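Local coordinates for protein ComZ (Thermus thermophilus, PDB 6QVI) that is a competence-associated pilin with a beta-solenoid domain and probably acts as a DNA receptor at the tip of the pilus, at residues Y359-G364 with L383-D388; Y389-G394 with P429-G434; D440-G445 with R459-N464. All coordinates share one frame; numbering follows the deposited sequence.

Interaction 1: Y359-G364 with L383-D388; sequences YTYTGG and LNRPVD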
ATOM      1  N   TYR A 359     -28.890   0.477   5.614  1.00 84.23           N
ATOM      2  CA  TYR A 359     -29.000  -0.480   4.516  1.00 90.01           C
ATOM      3  C   TYR A 359     -30.437  -0.497   3.973  1.00100.35           C
ATOM      4  O   TYR A 359     -31.332  -1.095   4.580  1.00101.98           O
ATOM      5  CB  TYR A 359     -28.593  -1.876   4.970  1.00 90.06           C
ATOM      6  CG  TYR A 359     -28.864  -2.979   3.952  1.00 95.15           C
ATOM      7  CD1 TYR A 359     -28.667  -2.778   2.582  1.00 99.10           C
ATOM      8  CD2 TYR A 359     -29.472  -4.165   4.352  1.00 96.58           C
ATOM      9  CE1 TYR A 359     -28.948  -3.798   1.667  1.00103.57           C
ATOM     10  CE2 TYR A 359     -29.795  -5.158   3.456  1.00 99.01           C
ATOM     11  CZ  TYR A 359     -29.514  -5.000   2.111  1.00 98.62           C
ATOM     12  OH  TYR A 359     -29.826  -6.023   1.222  1.00 87.04           O
ATOM     13  N   THR A 360     -30.666   0.194   2.861  1.00100.47           N
ATOM     14  CA  THR A 360     -31.984   0.195   2.237  1.00104.38           C
ATOM     15  C   THR A 360     -32.127  -1.009   1.305  1.00104.84           C
ATOM     16  O   THR A 360     -31.137  -1.566   0.814  1.00104.13           O
ATOM     17  CB  THR A 360     -32.233   1.501   1.477  1.00108.42           C
ATOM     18  OG1 THR A 360     -31.680   2.599   2.211  1.00109.14           O
ATOM     19  CG2 THR A 360     -33.700   1.726   1.340  1.00113.89           C
ATOM     20  N   TYR A 361     -33.381  -1.392   1.041  1.00103.53           N
ATOM     21  CA  TYR A 361     -33.712  -2.447   0.088  1.00107.07           C
ATOM     22  C   TYR A 361     -34.692  -1.884  -0.946  1.00115.59           C
ATOM     23  O   TYR A 361     -35.668  -1.216  -0.601  1.00108.18           O
ATOM     24  CB  TYR A 361     -34.314  -3.662   0.818  1.00103.84           C
ATOM     25  CG  TYR A 361     -34.992  -4.691  -0.078  1.00104.93           C
ATOM     26  CD1 TYR A 361     -34.600  -4.884  -1.411  1.00104.36           C
ATOM     27  CD2 TYR A 361     -36.097  -5.392   0.375  1.00107.45           C
ATOM     28  CE1 TYR A 361     -35.240  -5.785  -2.232  1.00108.56           C
ATOM     29  CE2 TYR A 361     -36.749  -6.308  -0.448  1.00108.82           C
ATOM     30  CZ  TYR A 361     -36.311  -6.486  -1.755  1.00105.04           C
ATOM     31  OH  TYR A 361     -36.918  -7.372  -2.600  1.00109.76           O
ATOM     32  N   THR A 362     -34.425  -2.189  -2.211  1.00127.75           N
ATOM     33  CA  THR A 362     -35.034  -1.573  -3.384  1.00144.56           C
ATOM     34  C   THR A 362     -36.008  -2.469  -4.137  1.00157.36           C
ATOM     35  O   THR A 362     -37.059  -2.004  -4.594  1.00165.38           O
ATOM     36  CB  THR A 362     -33.907  -1.174  -4.350  1.00149.22           C
ATOM     37  OG1 THR A 362     -33.251  -2.359  -4.838  1.00148.21           O
ATOM     38  CG2 THR A 362     -32.823  -0.347  -3.681  1.00145.26           C
ATOM     39  N   GLY A 363     -35.685  -3.745  -4.283  1.00160.30           N
ATOM     40  CA  GLY A 363     -36.328  -4.580  -5.277  1.00170.80           C
ATOM     41  C   GLY A 363     -35.322  -4.884  -6.368  1.00176.54           C
ATOM     42  O   GLY A 363     -35.233  -6.014  -6.859  1.00180.83           O
ATOM     43  N   GLY A 364     -34.518  -3.888  -6.719  1.00176.20           N
ATOM     44  CA  GLY A 364     -33.516  -4.096  -7.743  1.00178.16           C
ATOM     45  C   GLY A 364     -32.140  -4.177  -7.132  1.00178.19           C
ATOM     46  O   GLY A 364     -31.640  -5.239  -6.717  1.00174.02           O
ATOM     47  N   LEU A 383     -23.580 -10.152   3.685  1.00 78.34           N
ATOM     48  CA  LEU A 383     -24.362  -9.358   2.745  1.00 81.03           C
ATOM     49  C   LEU A 383     -24.798 -10.333   1.682  1.00 86.07           C
ATOM     50  O   LEU A 383     -23.962 -10.865   0.939  1.00 87.59           O
ATOM     51  CB  LEU A 383     -23.576  -8.204   2.124  1.00 84.98           C
ATOM     52  CG  LEU A 383     -23.066  -7.077   2.978  1.00 83.37           C
ATOM     53  CD1 LEU A 383     -21.839  -7.542   3.638  1.00 81.78           C
ATOM     54  CD2 LEU A 383     -22.742  -5.951   2.032  1.00 89.22           C
ATOM     55  N   ASN A 384     -26.095 -10.586   1.628  1.00 93.99           N
ATOM     56  CA  ASN A 384     -26.592 -11.703   0.859  1.00 93.09           C
ATOM     57  C   ASN A 384     -27.157 -11.306  -0.489  1.00 96.64           C
ATOM     58  O   ASN A 384     -27.608 -12.185  -1.223  1.00101.55           O
ATOM     59  CB  ASN A 384     -27.648 -12.439   1.668  1.00 93.74           C
ATOM     60  CG  ASN A 384     -27.679 -13.905   1.370  1.00106.99           C
ATOM     61  OD1 ASN A 384     -27.956 -14.727   2.240  1.00111.55           O
ATOM     62  ND2 ASN A 384     -27.413 -14.250   0.115  1.00114.85           N
ATOM     63  N   ARG A 385     -27.081 -10.039  -0.877  1.00 97.11           N
ATOM     64  CA  ARG A 385     -27.616  -9.648  -2.172  1.00101.83           C
ATOM     65  C   ARG A 385     -26.749  -8.534  -2.736  1.00 94.62           C
ATOM     66  O   ARG A 385     -26.076  -7.827  -1.978  1.00 93.00           O
ATOM     67  CB  ARG A 385     -29.085  -9.201  -2.068  1.00107.26           C
ATOM     68  CG  ARG A 385     -29.991 -10.248  -1.422  1.00118.25           C
ATOM     69  CD  ARG A 385     -31.330 -10.409  -2.124  1.00126.07           C
ATOM     70  NE  ARG A 385     -31.780  -9.165  -2.717  1.00126.12           N
ATOM     71  CZ  ARG A 385     -32.608  -9.110  -3.749  1.00132.28           C
ATOM     72  NH1 ARG A 385     -33.056 -10.236  -4.291  1.00138.04           N
ATOM     73  NH2 ARG A 385     -32.973  -7.938  -4.248  1.00137.16           N
ATOM     74  N   PRO A 386     -26.722  -8.366  -4.063  1.00 96.49           N
ATOM     75  CA  PRO A 386     -25.972  -7.260  -4.674  1.00 95.79           C
ATOM     76  C   PRO A 386     -26.326  -5.919  -4.049  1.00 95.13           C
ATOM     77  O   PRO A 386     -27.496  -5.636  -3.753  1.00 95.04           O
ATOM     78  CB  PRO A 386     -26.396  -7.320  -6.142  1.00100.03           C
ATOM     79  CG  PRO A 386     -26.672  -8.752  -6.381  1.00102.20           C
ATOM     80  CD  PRO A 386     -27.227  -9.308  -5.083  1.00101.99           C
ATOM     81  N   VAL A 387     -25.307  -5.123  -3.802  1.00 92.75           N
ATOM     82  CA  VAL A 387     -25.510  -3.894  -3.100  1.00 95.97           C
ATOM     83  C   VAL A 387     -24.511  -2.846  -3.502  1.00 98.55           C
ATOM     84  O   VAL A 387     -23.365  -3.123  -3.680  1.00 94.76           O
ATOM     85  CB  VAL A 387     -25.382  -4.211  -1.610  1.00 87.73           C
ATOM     86  CG1 VAL A 387     -24.225  -5.142  -1.394  1.00 80.48           C
ATOM     87  CG2 VAL A 387     -25.245  -2.983  -0.752  1.00 88.36           C
ATOM     88  N   ASP A 388     -24.988  -1.635  -3.672  1.00110.31           N
ATOM     89  CA  ASP A 388     -24.193  -0.504  -4.037  1.00115.37           C
ATOM     90  C   ASP A 388     -23.812   0.163  -2.760  1.00112.33           C
ATOM     91  O   ASP A 388     -24.601   0.194  -1.834  1.00110.86           O
ATOM     92  CB  ASP A 388     -25.041   0.476  -4.813  1.00123.94           C
ATOM     93  CG  ASP A 388     -24.756   0.459  -6.267  1.00132.62           C
ATOM     94  OD1 ASP A 388     -24.425  -0.614  -6.795  1.00136.57           O
ATOM     95  OD2 ASP A 388     -24.884   1.522  -6.884  1.00137.88           O
TER
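Arg-385 NH2 is the polar atom on which this contact converges: a tyrosine ring carbon, two backbone carbonyl oxygens and a carboxylate surround it. Its charge partner is Glu-366, just beyond the 359-364 segment, whose OE2 forms a salt bridge with NH2. Within the contact itself the closest atom to Arg-385 NH2 is Tyr-361 CE1, at 3.7 Å, with the phenol ring and the guanidinium turned 72° to each other. The carbonyl oxygens of the turn probably add a weak electrostatic pull: Gly-364 O stands 3.9 Å from Arg-385 NH2, and Gly-363 O, 4.0 Å from the same NH2, lies at the edge of the guanidinium in its plane. Both are too far away for hydrogen bonds. Arg-385 leaves its backbone toward the turn, and bends at chi2 (-137°) and chi3 (-32°) bring the head round to Glu-366. The other carboxylate oxygen of Glu-366 bonds Thr-362 OG1, which also takes a weak bond of 2.7 Å from Gly-364 N, so one acid connects the arginine with the turn. These residues sit at one end of a mixed sheet lying beside the beta-solenoid: strand 357-360 turns through 361-365 into antiparallel strand 366-371, and strand 387-392 runs parallel on the far side of the latter. With that strand between them, the two segments keep their backbones well apart, Tyr-361 CA and Val-387 CA being 8.9 Å from each other. Gly-363 suits the turn, since at its positive phi a side chain would press on the preceding carbonyl oxygen. Deeper in, Tyr-359 CE1 approaches Val-387 CG2 at 4.5 Å, a loose apolar touch, with Leu-368 of the intervening strand also against the valine; the phenol OH of Tyr-359 bonds Asp-339 O.

Interaction 2: Y389-G394 with P429-G434; sequences YRAQSG and PNHALG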
ATOM      1  N   TYR A 389     -22.624   0.728  -2.684  1.00107.58           N
ATOM      2  CA  TYR A 389     -22.283   1.368  -1.446  1.00106.55           C
ATOM      3  C   TYR A 389     -21.962   2.797  -1.633  1.00107.97           C
ATOM      4  O   TYR A 389     -21.721   3.226  -2.722  1.00108.16           O
ATOM      5  CB  TYR A 389     -21.181   0.631  -0.713  1.00102.49           C
ATOM      6  CG  TYR A 389     -19.806   0.730  -1.293  1.00 99.55           C
ATOM      7  CD1 TYR A 389     -19.135   1.918  -1.332  1.00 95.98           C
ATOM      8  CD2 TYR A 389     -19.166  -0.390  -1.759  1.00101.80           C
ATOM      9  CE1 TYR A 389     -17.866   1.990  -1.844  1.00 96.44           C
ATOM     10  CE2 TYR A 389     -17.903  -0.326  -2.274  1.00 97.05           C
ATOM     11  CZ  TYR A 389     -17.263   0.866  -2.308  1.00 95.41           C
ATOM     12  OH  TYR A 389     -16.005   0.916  -2.815  1.00 93.22           O
ATOM     13  N   ARG A 390     -22.036   3.533  -0.545  1.00108.25           N
ATOM     14  CA  ARG A 390     -21.724   4.933  -0.518  1.00106.66           C
ATOM     15  C   ARG A 390     -21.073   5.100   0.819  1.00103.31           C
ATOM     16  O   ARG A 390     -21.609   4.650   1.805  1.00102.86           O
ATOM     17  CB  ARG A 390     -22.986   5.767  -0.543  1.00108.42           C
ATOM     18  CG  ARG A 390     -23.809   5.652  -1.805  1.00111.29           C
ATOM     19  CD  ARG A 390     -25.207   6.203  -1.585  1.00117.44           C
ATOM     20  NE  ARG A 390     -25.342   7.593  -1.988  1.00119.57           N
ATOM     21  CZ  ARG A 390     -26.332   8.040  -2.741  1.00120.81           C
ATOM     22  NH1 ARG A 390     -27.261   7.204  -3.154  1.00121.57           N
ATOM     23  NH2 ARG A 390     -26.395   9.316  -3.076  1.00123.26           N
ATOM     24  N   ALA A 391     -19.924   5.749   0.877  1.00 99.45           N
ATOM     25  CA  ALA A 391     -19.258   5.893   2.147  1.00 97.78           C
ATOM     26  C   ALA A 391     -18.553   7.197   2.300  1.00106.33           C
ATOM     27  O   ALA A 391     -17.956   7.679   1.373  1.00109.77           O
ATOM     28  CB  ALA A 391     -18.259   4.784   2.305  1.00 93.07           C
ATOM     29  N   GLN A 392     -18.592   7.757   3.493  1.00107.73           N
ATOM     30  CA  GLN A 392     -17.903   8.994   3.723  1.00102.62           C
ATOM     31  C   GLN A 392     -17.575   9.160   5.159  1.00 95.02           C
ATOM     32  O   GLN A 392     -18.126   8.503   5.995  1.00 98.08           O
ATOM     33  CB  GLN A 392     -18.733  10.167   3.260  1.00107.16           C
ATOM     34  CG  GLN A 392     -20.181  10.144   3.676  1.00110.87           C
ATOM     35  CD  GLN A 392     -20.814  11.505   3.532  1.00116.01           C
ATOM     36  OE1 GLN A 392     -20.220  12.515   3.886  1.00123.31           O
ATOM     37  NE2 GLN A 392     -22.020  11.537   3.011  1.00113.48           N
ATOM     38  N   SER A 393     -16.628  10.027   5.432  1.00 90.12           N
ATOM     39  CA  SER A 393     -16.229  10.312   6.778  1.00 87.49           C
ATOM     40  C   SER A 393     -16.004  11.782   6.760  1.00100.26           C
ATOM     41  O   SER A 393     -14.893  12.258   6.681  1.00100.17           O
ATOM     42  CB  SER A 393     -14.949   9.597   7.121  1.00 83.82           C
ATOM     43  OG  SER A 393     -15.108   8.208   6.985  1.00 85.16           O
ATOM     44  N   GLY A 394     -17.096  12.509   6.811  1.00111.62           N
ATOM     45  CA  GLY A 394     -17.034  13.953   6.747  1.00120.35           C
ATOM     46  C   GLY A 394     -16.626  14.451   5.376  1.00127.22           C
ATOM     47  O   GLY A 394     -17.452  14.514   4.459  1.00131.87           O
ATOM     48  N   PRO A 429     -11.058   4.962  -7.579  1.00115.52           N
ATOM     49  CA  PRO A 429     -10.922   4.730  -6.145  1.00110.76           C
ATOM     50  C   PRO A 429     -11.069   6.006  -5.332  1.00111.75           C
ATOM     51  O   PRO A 429     -10.464   6.109  -4.267  1.00114.81           O
ATOM     52  CB  PRO A 429      -9.503   4.183  -6.020  1.00113.68           C
ATOM     53  CG  PRO A 429      -8.752   4.844  -7.173  1.00120.32           C
ATOM     54  CD  PRO A 429      -9.779   5.394  -8.162  1.00123.24           C
ATOM     55  N   ASN A 430     -11.831   6.934  -5.857  1.00106.08           N
ATOM     56  CA  ASN A 430     -12.084   8.093  -5.086  1.00103.40           C
ATOM     57  C   ASN A 430     -13.319   7.781  -4.261  1.00105.05           C
ATOM     58  O   ASN A 430     -13.867   8.702  -3.718  1.00114.24           O
ATOM     59  CB  ASN A 430     -12.383   9.264  -5.987  1.00110.85           C
ATOM     60  CG  ASN A 430     -11.153   9.791  -6.673  1.00115.61           C
ATOM     61  OD1 ASN A 430     -10.088   9.212  -6.569  1.00117.49           O
ATOM     62  ND2 ASN A 430     -11.295  10.898  -7.377  1.00115.19           N
ATOM     63  N   HIS A 431     -13.676   6.536  -4.043  1.00101.49           N
ATOM     64  CA  HIS A 431     -14.831   6.229  -3.253  1.00 96.80           C
ATOM     65  C   HIS A 431     -14.663   4.798  -2.906  1.00 94.68           C
ATOM     66  O   HIS A 431     -14.924   3.944  -3.712  1.00 94.29           O
ATOM     67  CB  HIS A 431     -16.046   6.376  -4.111  1.00 99.88           C
ATOM     68  CG  HIS A 431     -17.302   6.000  -3.426  1.00104.97           C
ATOM     69  ND1 HIS A 431     -18.435   5.650  -4.114  1.00109.25           N
ATOM     70  CD2 HIS A 431     -17.610   5.916  -2.116  1.00103.44           C
ATOM     71  CE1 HIS A 431     -19.392   5.369  -3.255  1.00108.35           C
ATOM     72  NE2 HIS A 431     -18.916   5.519  -2.038  1.00105.01           N
ATOM     73  N   ALA A 432     -14.231   4.523  -1.695  1.00 94.40           N
ATOM     74  CA  ALA A 432     -13.975   3.160  -1.319  1.00 86.71           C
ATOM     75  C   ALA A 432     -14.484   2.762   0.032  1.00 83.91           C
ATOM     76  O   ALA A 432     -14.478   3.527   0.960  1.00 82.18           O
ATOM     77  CB  ALA A 432     -12.489   2.934  -1.361  1.00 78.55           C
ATOM     78  N   LEU A 433     -14.905   1.522   0.128  1.00 83.38           N
ATOM     79  CA  LEU A 433     -15.366   0.975   1.397  1.00 77.33           C
ATOM     80  C   LEU A 433     -14.435  -0.168   1.748  1.00 77.76           C
ATOM     81  O   LEU A 433     -14.227  -1.078   0.939  1.00 80.04           O
ATOM     82  CB  LEU A 433     -16.809   0.481   1.309  1.00 72.00           C
ATOM     83  CG  LEU A 433     -17.331  -0.159   2.588  1.00 68.47           C
ATOM     84  CD1 LEU A 433     -17.218   0.843   3.709  1.00 68.46           C
ATOM     85  CD2 LEU A 433     -18.773  -0.638   2.400  1.00 66.93           C
ATOM     86  N   GLY A 434     -13.846  -0.101   2.927  1.00 76.65           N
ATOM     87  CA  GLY A 434     -12.894  -1.101   3.352  1.00 76.80           C
ATOM     88  C   GLY A 434     -13.507  -2.084   4.322  1.00 69.11           C
ATOM     89  O   GLY A 434     -14.433  -1.760   5.062  1.00 70.72           O
TER
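Tyr-389 reaches from its strand onto Leu-433 and His-431, and each part of its side chain has a neighbour. Tyr-389 CB lies 4.1 Å from Leu-433 CD2. From there CG stands between backbone N and carbonyl carbon (chi1 72°), which lays the ring over Leu-433: that residue's CB sits almost centrally below one face, 3.6 Å from the centroid of the Tyr-389 ring, a CH-pi contact. Along one edge, CD1 and CE1 turn to the face of His-431 in a T-shaped pair, ring planes at 74° and centroids 5.0 Å apart. At the tip, OH passes Ala-432 and bonds Met-449 O. His-431 is itself fixed to the backbone of strand 387-392: its NE2 accepts from Ala-391 N at 3.1 Å, close to the imidazole plane though somewhat bent, while ND1 bonds Gly-426 O, a pairing consistent with the proton on ND1. Ala-391 CB adds an apolar touch to Leu-433 CD1 at 4.3 Å. An alanine in place of Tyr-389 would probably leave a buried gap between Leu-433 and His-431 and Met-449 O without its phenol partner. The strand axes pass 6.7 Å apart at 85°, an orthogonal packing of the side sheet's strand 387-392 across strand 432-437 of the beta-solenoid.

Interaction 3: D440-G445 with R459-N464; sequences DIYQRG and RVVKGN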
ATOM      1  N   ASP A 440     -12.427 -14.915   8.970  1.00 61.35           N
ATOM      2  CA  ASP A 440     -12.355 -15.272   7.561  1.00 53.47           C
ATOM      3  C   ASP A 440     -13.256 -14.391   6.701  1.00 53.23           C
ATOM      4  O   ASP A 440     -14.247 -13.818   7.171  1.00 63.42           O
ATOM      5  CB  ASP A 440     -12.751 -16.730   7.369  1.00 60.02           C
ATOM      6  CG  ASP A 440     -11.777 -17.695   8.007  1.00 78.52           C
ATOM      7  OD1 ASP A 440     -10.772 -17.247   8.607  1.00 80.61           O
ATOM      8  OD2 ASP A 440     -12.034 -18.919   7.917  1.00 95.07           O
ATOM      9  N   ILE A 441     -12.927 -14.334   5.409  1.00 51.19           N
ATOM     10  CA  ILE A 441     -13.755 -13.668   4.405  1.00 64.46           C
ATOM     11  C   ILE A 441     -14.043 -14.648   3.284  1.00 67.28           C
ATOM     12  O   ILE A 441     -13.123 -15.224   2.697  1.00 74.63           O
ATOM     13  CB  ILE A 441     -13.106 -12.405   3.812  1.00 64.65           C
ATOM     14  CG1 ILE A 441     -13.026 -11.309   4.851  1.00 54.86           C
ATOM     15  CG2 ILE A 441     -13.914 -11.921   2.588  1.00 47.43           C
ATOM     16  CD1 ILE A 441     -12.770 -10.022   4.232  1.00 52.12           C
ATOM     17  N   TYR A 442     -15.310 -14.776   2.943  1.00 73.42           N
ATOM     18  CA  TYR A 442     -15.744 -15.603   1.839  1.00 74.24           C
ATOM     19  C   TYR A 442     -16.478 -14.690   0.879  1.00 71.36           C
ATOM     20  O   TYR A 442     -17.511 -14.108   1.243  1.00 71.41           O
ATOM     21  CB  TYR A 442     -16.651 -16.736   2.325  1.00 71.02           C
ATOM     22  CG  TYR A 442     -16.681 -17.957   1.420  1.00 77.35           C
ATOM     23  CD1 TYR A 442     -17.010 -17.853   0.074  1.00 77.00           C
ATOM     24  CD2 TYR A 442     -16.311 -19.205   1.910  1.00 80.17           C
ATOM     25  CE1 TYR A 442     -17.004 -18.972  -0.743  1.00 86.80           C
ATOM     26  CE2 TYR A 442     -16.288 -20.317   1.107  1.00 81.50           C
ATOM     27  CZ  TYR A 442     -16.641 -20.209  -0.220  1.00 82.89           C
ATOM     28  OH  TYR A 442     -16.621 -21.344  -1.021  1.00 72.86           O
ATOM     29  N   GLN A 443     -15.970 -14.591  -0.347  1.00 65.08           N
ATOM     30  CA  GLN A 443     -16.650 -13.853  -1.408  1.00 68.22           C
ATOM     31  C   GLN A 443     -17.257 -14.836  -2.417  1.00 71.27           C
ATOM     32  O   GLN A 443     -16.527 -15.491  -3.173  1.00 69.01           O
ATOM     33  CB  GLN A 443     -15.686 -12.895  -2.103  1.00 61.23           C
ATOM     34  CG  GLN A 443     -16.160 -12.432  -3.464  1.00 68.27           C
ATOM     35  CD  GLN A 443     -15.102 -11.653  -4.184  1.00 74.38           C
ATOM     36  OE1 GLN A 443     -14.114 -11.241  -3.580  1.00 79.56           O
ATOM     37  NE2 GLN A 443     -15.309 -11.395  -5.470  1.00 78.28           N
ATOM     38  N   ARG A 444     -18.590 -14.891  -2.471  1.00 69.80           N
ATOM     39  CA  ARG A 444     -19.250 -15.611  -3.551  1.00 76.41           C
ATOM     40  C   ARG A 444     -19.921 -14.689  -4.577  1.00 81.70           C
ATOM     41  O   ARG A 444     -20.377 -15.188  -5.625  1.00 80.32           O
ATOM     42  CB  ARG A 444     -20.292 -16.615  -3.000  1.00 79.29           C
ATOM     43  CG  ARG A 444     -19.923 -17.330  -1.685  1.00 78.97           C
ATOM     44  CD  ARG A 444     -21.025 -18.262  -1.133  1.00 74.45           C
ATOM     45  NE  ARG A 444     -20.498 -19.163  -0.098  1.00 74.06           N
ATOM     46  CZ  ARG A 444     -20.352 -18.868   1.193  1.00 67.03           C
ATOM     47  NH1 ARG A 444     -20.689 -17.680   1.681  1.00 64.94           N
ATOM     48  NH2 ARG A 444     -19.842 -19.786   2.002  1.00 69.12           N
ATOM     49  N   GLY A 445     -19.973 -13.372  -4.318  1.00 80.45           N
ATOM     50  CA  GLY A 445     -20.374 -12.419  -5.346  1.00 86.01           C
ATOM     51  C   GLY A 445     -19.363 -12.316  -6.471  1.00 96.22           C
ATOM     52  O   GLY A 445     -18.169 -12.568  -6.295  1.00 95.22           O
ATOM     53  N   ARG A 459     -11.384 -16.515   1.321  1.00 59.96           N
ATOM     54  CA  ARG A 459     -11.832 -17.470   0.332  1.00 64.59           C
ATOM     55  C   ARG A 459     -12.560 -16.806  -0.779  1.00 66.10           C
ATOM     56  O   ARG A 459     -13.193 -15.811  -0.606  1.00 61.72           O
ATOM     57  CB  ARG A 459     -12.757 -18.505   0.930  1.00 76.07           C
ATOM     58  CG  ARG A 459     -12.093 -19.419   1.925  1.00 78.74           C
ATOM     59  CD  ARG A 459     -12.930 -20.627   2.255  1.00 70.37           C
ATOM     60  NE  ARG A 459     -12.168 -21.526   3.090  1.00 68.63           N
ATOM     61  CZ  ARG A 459     -11.946 -21.309   4.361  1.00 71.50           C
ATOM     62  NH1 ARG A 459     -12.435 -20.238   4.919  1.00 65.65           N
ATOM     63  NH2 ARG A 459     -11.235 -22.149   5.069  1.00 79.33           N
ATOM     64  N   VAL A 460     -12.470 -17.399  -1.946  1.00 56.81           N
ATOM     65  CA  VAL A 460     -13.112 -16.867  -3.109  1.00 66.34           C
ATOM     66  C   VAL A 460     -13.406 -18.034  -4.030  1.00 72.85           C
ATOM     67  O   VAL A 460     -12.766 -19.052  -3.975  1.00 82.85           O
ATOM     68  CB  VAL A 460     -12.214 -15.842  -3.753  1.00 69.31           C
ATOM     69  CG1 VAL A 460     -10.992 -16.509  -4.302  1.00 77.70           C
ATOM     70  CG2 VAL A 460     -12.931 -15.023  -4.786  1.00 65.98           C
ATOM     71  N   VAL A 461     -14.429 -17.891  -4.836  1.00 69.81           N
ATOM     72  CA  VAL A 461     -14.870 -18.920  -5.759  1.00 81.32           C
ATOM     73  C   VAL A 461     -14.284 -18.660  -7.145  1.00 80.41           C
ATOM     74  O   VAL A 461     -14.111 -17.501  -7.553  1.00 71.40           O
ATOM     75  CB  VAL A 461     -16.405 -18.931  -5.786  1.00 92.56           C
ATOM     76  CG1 VAL A 461     -16.966 -19.702  -4.575  1.00 95.40           C
ATOM     77  CG2 VAL A 461     -16.855 -17.491  -5.680  1.00 87.75           C
ATOM     78  N   LYS A 462     -13.966 -19.735  -7.870  1.00 82.55           N
ATOM     79  CA  LYS A 462     -13.561 -19.611  -9.268  1.00 84.13           C
ATOM     80  C   LYS A 462     -14.516 -18.696 -10.032  1.00 87.13           C
ATOM     81  O   LYS A 462     -15.734 -18.812  -9.907  1.00 90.22           O
ATOM     82  CB  LYS A 462     -13.558 -20.991  -9.941  1.00 94.61           C
ATOM     83  CG  LYS A 462     -13.220 -22.168  -9.046  1.00105.66           C
ATOM     84  CD  LYS A 462     -13.684 -23.507  -9.689  1.00121.45           C
ATOM     85  CE  LYS A 462     -12.658 -24.646  -9.466  1.00129.16           C
ATOM     86  NZ  LYS A 462     -12.666 -25.685 -10.531  1.00132.62           N
ATOM     87  N   GLY A 463     -13.967 -17.776 -10.810  1.00 92.53           N
ATOM     88  CA  GLY A 463     -14.768 -16.942 -11.689  1.00 94.90           C
ATOM     89  C   GLY A 463     -15.036 -15.549 -11.181  1.00 91.54           C
ATOM     90  O   GLY A 463     -15.384 -14.665 -11.978  1.00102.18           O
ATOM     91  N   ASN A 464     -14.924 -15.350  -9.882  1.00 84.76           N
ATOM     92  CA  ASN A 464     -15.202 -14.077  -9.251  1.00 88.72           C
ATOM     93  C   ASN A 464     -13.918 -13.298  -9.115  1.00 90.38           C
ATOM     94  O   ASN A 464     -12.843 -13.870  -8.918  1.00 91.98           O
ATOM     95  CB  ASN A 464     -15.852 -14.345  -7.891  1.00 88.76           C
ATOM     96  CG  ASN A 464     -17.060 -15.272  -8.043  1.00 94.78           C
ATOM     97  OD1 ASN A 464     -16.909 -16.396  -8.493  1.00102.13           O
ATOM     98  ND2 ASN A 464     -18.212 -14.833  -7.623  1.00 94.37           N
TER
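Strands 441-443 and 459-461 run side by side in parallel, their axes 4.7 Å apart and 10° from aligned, with Tyr-442 bridged to Arg-459 and Gln-443 to Val-460. They are equivalent strands on successive coils of the beta-solenoid, and Arg-459 carries the pairing bonds: its N donates to Ile-441 O at 2.6 Å, and its O accepts from Gln-443 N at 3.0 Å. Tyr-442 and Arg-459 project from one face of the sheet, where the arginine's CB lies 4.0 Å from the centroid of the Tyr-442 ring in a CH-pi contact, with CD following over the rim. Against the ring's other face rests the guanidinium of Arg-444, which is salt-bridged to Asp-414, so the phenol lies between the aliphatic part of Arg-459 and the guanidinium of Arg-444. Its OH bonds Gln-483 O and Thr-478 OG1 beyond the contact, and Val-461 CG1 meets the ring edge 3.9 Å from Tyr-442 CE1. With CG beside the backbone N (chi1 -66°) and the chain extended to NE, Arg-459 carries its head to Asp-440. There Arg-459 NH1 makes a salt bridge to Asp-440 OD2 at 3.3 Å, in the guanidinium plane but well above that of the carboxylate, 47° out of it; the other oxygen, OD1, takes Thr-457 N. On the opposite face of the sheet Gln-443 and Val-460 lie alongside each other, pointing the same way. Beyond the strands, a type II turn from Val-461 to Asn-464, with Gly-463 at its positive-phi position, swings Asn-464 back to the first segment. Gly-445 O then receives two amides from opposite faces of its carbonyl plane: Asn-464 ND2, 2.6 Å from Gly-445 O and above that plane, and Gln-443 NE2, 3.2 Å from the same Gly-445 O.

Along the chain the three contacts come in series, each closing its loop before the next opens, so none nests or crosses. Interaction 1 spans 18 intervening residues, mostly strand, and joins the turn after strand 357-360 to the entry of strand 387-392. Interaction 2 starts at the very next residue on that same strand and closes a longer loop of 34 residues, linking the side sheet to the solenoid strand 432-437. Strand 441-443 follows directly, and interaction 3 closes one solenoid coil with strand 457-461. Centres of interactions 1 and 2 lie about 17 Å apart; interaction 3 stays clear of both, its nearest atoms about 7 Å from interaction 1 and 8 Å from interaction 2.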